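Side-chain contacts in 1,4-dihydroxy-2-naphthoyl-CoA hydrolase (Escherichia coli, PDB 1VH5), which hydrolyses 1,4-dihydroxy-2-naphthoyl-CoA to 1,4-dihydroxy-2-naphthoate and CoA in menaquinone biosynthesis, and also acts on many other acyl-CoA thioesters: residues A[20-23]-A[24-28]; A[12-15]-A[16-19]. All blocks are in the same frame, centred on the assembly; numbering follows the deposited sequence.

Contact 1: residues A[20-23]-A[24-28]; sequences GNMV and GFLDI
Met22 and Leu26 lie side by side on one flank of a short helix, their side chains pointing the same way. Met22 CG is 4.0 Å from Leu26 CD1, and the CE methyl comes back to the same CD1 at 4.2 Å. The sulfur between them stands farther off. The first two torsions of Met22 are extended (chi1 -171°) and carry it out beside Leu26; the bend at chi3 (-149°) sets CE near CD1. Both side chains pack on Val62 of helix 57-74, and Leu26 also meets Met22 of the second subunit. This pair therefore reaches the dimer interface. A second apolar pair lies one residue on, across the C-terminal end: Val23 CG1 rests 3.9 Å from Ile28 CB. Val23 and Ile28 also touch helix 57-74, the central helix of the hotdog fold, through Ser66 and Leu63.

Residues 22-25 form a single helical turn, capped at both ends. At its start Asn21 is the N-cap, and its OD1 accepts a weak bond of 3.4 Å from Val23 N. The amide is held from its other end, because Asn21 ND2 donates to Met17 O. Phe25 N bonds straight to Asn21 O at 2.9 Å, and Leu26 N to Met22 O. At the C-terminal end Asp27 takes positive phi in a Schellman motif. There Ile28 N reaches back to Val23 O at 3.0 Å, which brings Ile28 over Val23. Asp27 OD1 forms salt bridges with Arg29 and Arg99. The Phe25 ring leads away and makes a cation-pi contact with Arg47 of the same chain.

Contact 2: residues A[12-15]-A[16-19]; sequences EALN and AMGE
Met17 folds back over the last turn of helix 11-16 and meets Leu14. Its CB sits 3.3 Å from Leu14 O. CG lies 3.4 Å from the same oxygen and is also close to Ala13 O. CG is placed there because it stands anti to the carbonyl carbon of Met17 and beside its N (chi1 -68°). SD comes next and touches Leu14 CD1 at 4.1 Å, where the two side chains cross obliquely. The bend at chi3 (77°) then turns CE away from Leu14, to 5.5 Å from Leu14 CD1. Beyond this pair, Met17 packs on Phe52 of the second subunit, while Leu14 packs on Phe30 and Ile33 of strand 29-33.

The backbone changes its bonding here. Ala16 N still bonds to Glu12 O, at 3.0 Å, as in an alpha-helix. Met17 N instead bonds three residues back, to Leu14 O at 3.2 Å. A type I turn from Ala16 to Glu19 then leads out of the helix. Asn15 OD1 accepts from Phe30 N and ties the helix to the strand.

No polar side-chain bond links Met17 to Leu14. The fit of thioether and methyl is therefore set by shape and by the backbone turn, not by a directional bond.

Overall arrangement
The two contacts follow one another along the N-terminal segment, with centres about 10 Å apart. Contact 1 holds the short helix 22-25 and the lead into strand 29-33. Contact 2 holds the end of helix 11-16 and the turn after it. They meet where Val23 CG1 packs on Gly18 CA, at 3.8 Å. Both are partly buried, but contact 1 has more buried residues and lies against helix 57-74. Contact 2 is nearer the surface, with four exposed residues and two buried ones. Contact 1 combines two apolar pairs with caps at both helix ends; contact 2 has one sulfur-methyl pair and weaker turn bonds. Both reach the second subunit.

Contact 1: residues A[20-23]-A[24-28]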
# COMPACT_ATOMS: atom_id res chain seq x y z
N GLY A 20 8.44 -8.98 -13.78
CA GLY A 20 8.15 -7.83 -14.60
C GLY A 20 7.03 -6.95 -14.07
O GLY A 20 6.55 -6.06 -14.79
N ASN A 21 6.61 -7.18 -12.82
CA ASN A 21 5.58 -6.32 -12.19
C ASN A 21 6.00 -6.00 -10.77
O ASN A 21 7.10 -6.33 -10.35
CB ASN A 21 4.15 -6.91 -12.33
CG ASN A 21 4.02 -8.29 -11.78
OD1 ASN A 21 3.97 -8.49 -10.56
ND2 ASN A 21 3.98 -9.27 -12.67
N MET A 22 5.11 -5.38 -10.00
CA MET A 22 5.52 -4.83 -8.71
C MET A 22 6.02 -5.92 -7.74
O MET A 22 6.95 -5.69 -6.98
CB MET A 22 4.38 -4.03 -8.07
CG MET A 22 4.82 -3.25 -6.79
SD MET A 22 3.50 -2.15 -6.26
CE MET A 22 4.49 -0.85 -5.53
N VAL A 23 5.36 -7.07 -7.75
CA VAL A 23 5.74 -8.15 -6.85
C VAL A 23 7.23 -8.52 -7.11
O VAL A 23 8.01 -8.64 -6.17
CB VAL A 23 4.81 -9.38 -6.97
CG1 VAL A 23 5.49 -10.61 -6.46
CG2 VAL A 23 3.52 -9.17 -6.12
N GLY A 24 7.59 -8.66 -8.38
CA GLY A 24 8.96 -8.96 -8.77
C GLY A 24 9.91 -7.83 -8.42
O GLY A 24 10.99 -8.06 -7.86
N PHE A 25 9.50 -6.61 -8.72
CA PHE A 25 10.30 -5.41 -8.44
C PHE A 25 10.68 -5.31 -6.97
O PHE A 25 11.80 -4.94 -6.64
CB PHE A 25 9.55 -4.15 -8.89
CG PHE A 25 10.35 -2.86 -8.80
CD1 PHE A 25 11.42 -2.62 -9.66
CD2 PHE A 25 9.99 -1.86 -7.89
CE1 PHE A 25 12.14 -1.43 -9.61
CE2 PHE A 25 10.72 -0.66 -7.82
CZ PHE A 25 11.80 -0.46 -8.69
N LEU A 26 9.73 -5.62 -6.08
CA LEU A 26 10.00 -5.52 -4.65
C LEU A 26 10.57 -6.79 -4.01
O LEU A 26 10.77 -6.83 -2.79
CB LEU A 26 8.73 -5.08 -3.89
CG LEU A 26 8.12 -3.74 -4.29
CD1 LEU A 26 6.91 -3.47 -3.36
CD2 LEU A 26 9.13 -2.60 -4.13
N ASP A 27 10.77 -7.84 -4.82
CA ASP A 27 11.26 -9.13 -4.32
C ASP A 27 10.34 -9.74 -3.28
O ASP A 27 10.80 -10.32 -2.30
CB ASP A 27 12.69 -8.99 -3.74
CG ASP A 27 13.38 -10.32 -3.47
OD1 ASP A 27 14.12 -10.39 -2.46
OD2 ASP A 27 13.24 -11.31 -4.23
N ILE A 28 9.04 -9.59 -3.50
CA ILE A 28 8.09 -10.36 -2.71
C ILE A 28 8.18 -11.83 -3.16
O ILE A 28 8.10 -12.12 -4.37
CB ILE A 28 6.69 -9.75 -2.88
CG1 ILE A 28 6.66 -8.39 -2.16
CG2 ILE A 28 5.62 -10.65 -2.27
CD1 ILE A 28 5.43 -7.48 -2.53

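Contact 2: residues A[12-15]-A[16-19]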
# COMPACT_ATOMS: atom_id res chain seq x y z
N GLU A 12 6.60 -22.43 -7.12
CA GLU A 12 7.24 -21.98 -8.34
C GLU A 12 6.33 -21.15 -9.26
O GLU A 12 6.72 -20.08 -9.72
CB GLU A 12 7.77 -23.20 -9.11
CG GLU A 12 9.27 -23.40 -9.02
CD GLU A 12 9.71 -24.57 -9.88
OE1 GLU A 12 9.75 -24.41 -11.12
OE2 GLU A 12 9.97 -25.65 -9.30
N ALA A 13 5.13 -21.67 -9.55
CA ALA A 13 4.22 -20.99 -10.48
C ALA A 13 3.65 -19.71 -9.85
O ALA A 13 3.41 -18.72 -10.55
CB ALA A 13 3.11 -21.95 -10.97
N LEU A 14 3.46 -19.75 -8.53
CA LEU A 14 3.03 -18.58 -7.75
C LEU A 14 4.08 -17.47 -7.89
O LEU A 14 3.77 -16.33 -8.24
CB LEU A 14 2.88 -18.99 -6.29
CG LEU A 14 2.01 -18.25 -5.29
CD1 LEU A 14 0.77 -17.73 -6.00
CD2 LEU A 14 1.63 -19.15 -4.11
N ASN A 15 5.34 -17.82 -7.66
CA ASN A 15 6.43 -16.85 -7.74
C ASN A 15 6.70 -16.35 -9.15
O ASN A 15 7.16 -15.23 -9.33
CB ASN A 15 7.68 -17.40 -7.07
CG ASN A 15 7.59 -17.28 -5.59
OD1 ASN A 15 7.22 -16.21 -5.09
ND2 ASN A 15 7.81 -18.36 -4.85
N ALA A 16 6.39 -17.17 -10.16
CA ALA A 16 6.55 -16.75 -11.54
C ALA A 16 5.64 -15.59 -11.93
O ALA A 16 5.95 -14.83 -12.84
CB ALA A 16 6.34 -17.93 -12.49
N MET A 17 4.53 -15.43 -11.21
CA MET A 17 3.55 -14.39 -11.55
C MET A 17 4.10 -12.97 -11.46
O MET A 17 3.67 -12.07 -12.19
CB MET A 17 2.35 -14.48 -10.60
CG MET A 17 1.50 -15.71 -10.76
SD MET A 17 0.22 -15.72 -9.48
CE MET A 17 -0.98 -14.54 -10.11
N GLY A 18 5.03 -12.78 -10.54
CA GLY A 18 5.55 -11.48 -10.17
C GLY A 18 6.56 -10.89 -11.13
O GLY A 18 6.91 -9.72 -11.01
N GLU A 19 7.06 -11.69 -12.08
CA GLU A 19 8.15 -11.23 -12.96
C GLU A 19 7.70 -10.08 -13.84
O GLU A 19 6.70 -10.20 -14.56
CB GLU A 19 8.66 -12.37 -13.88
CG GLU A 19 9.76 -11.92 -14.84
CD GLU A 19 10.05 -12.91 -15.94
OE1 GLU A 19 10.10 -14.13 -15.64
OE2 GLU A 19 10.24 -12.47 -17.09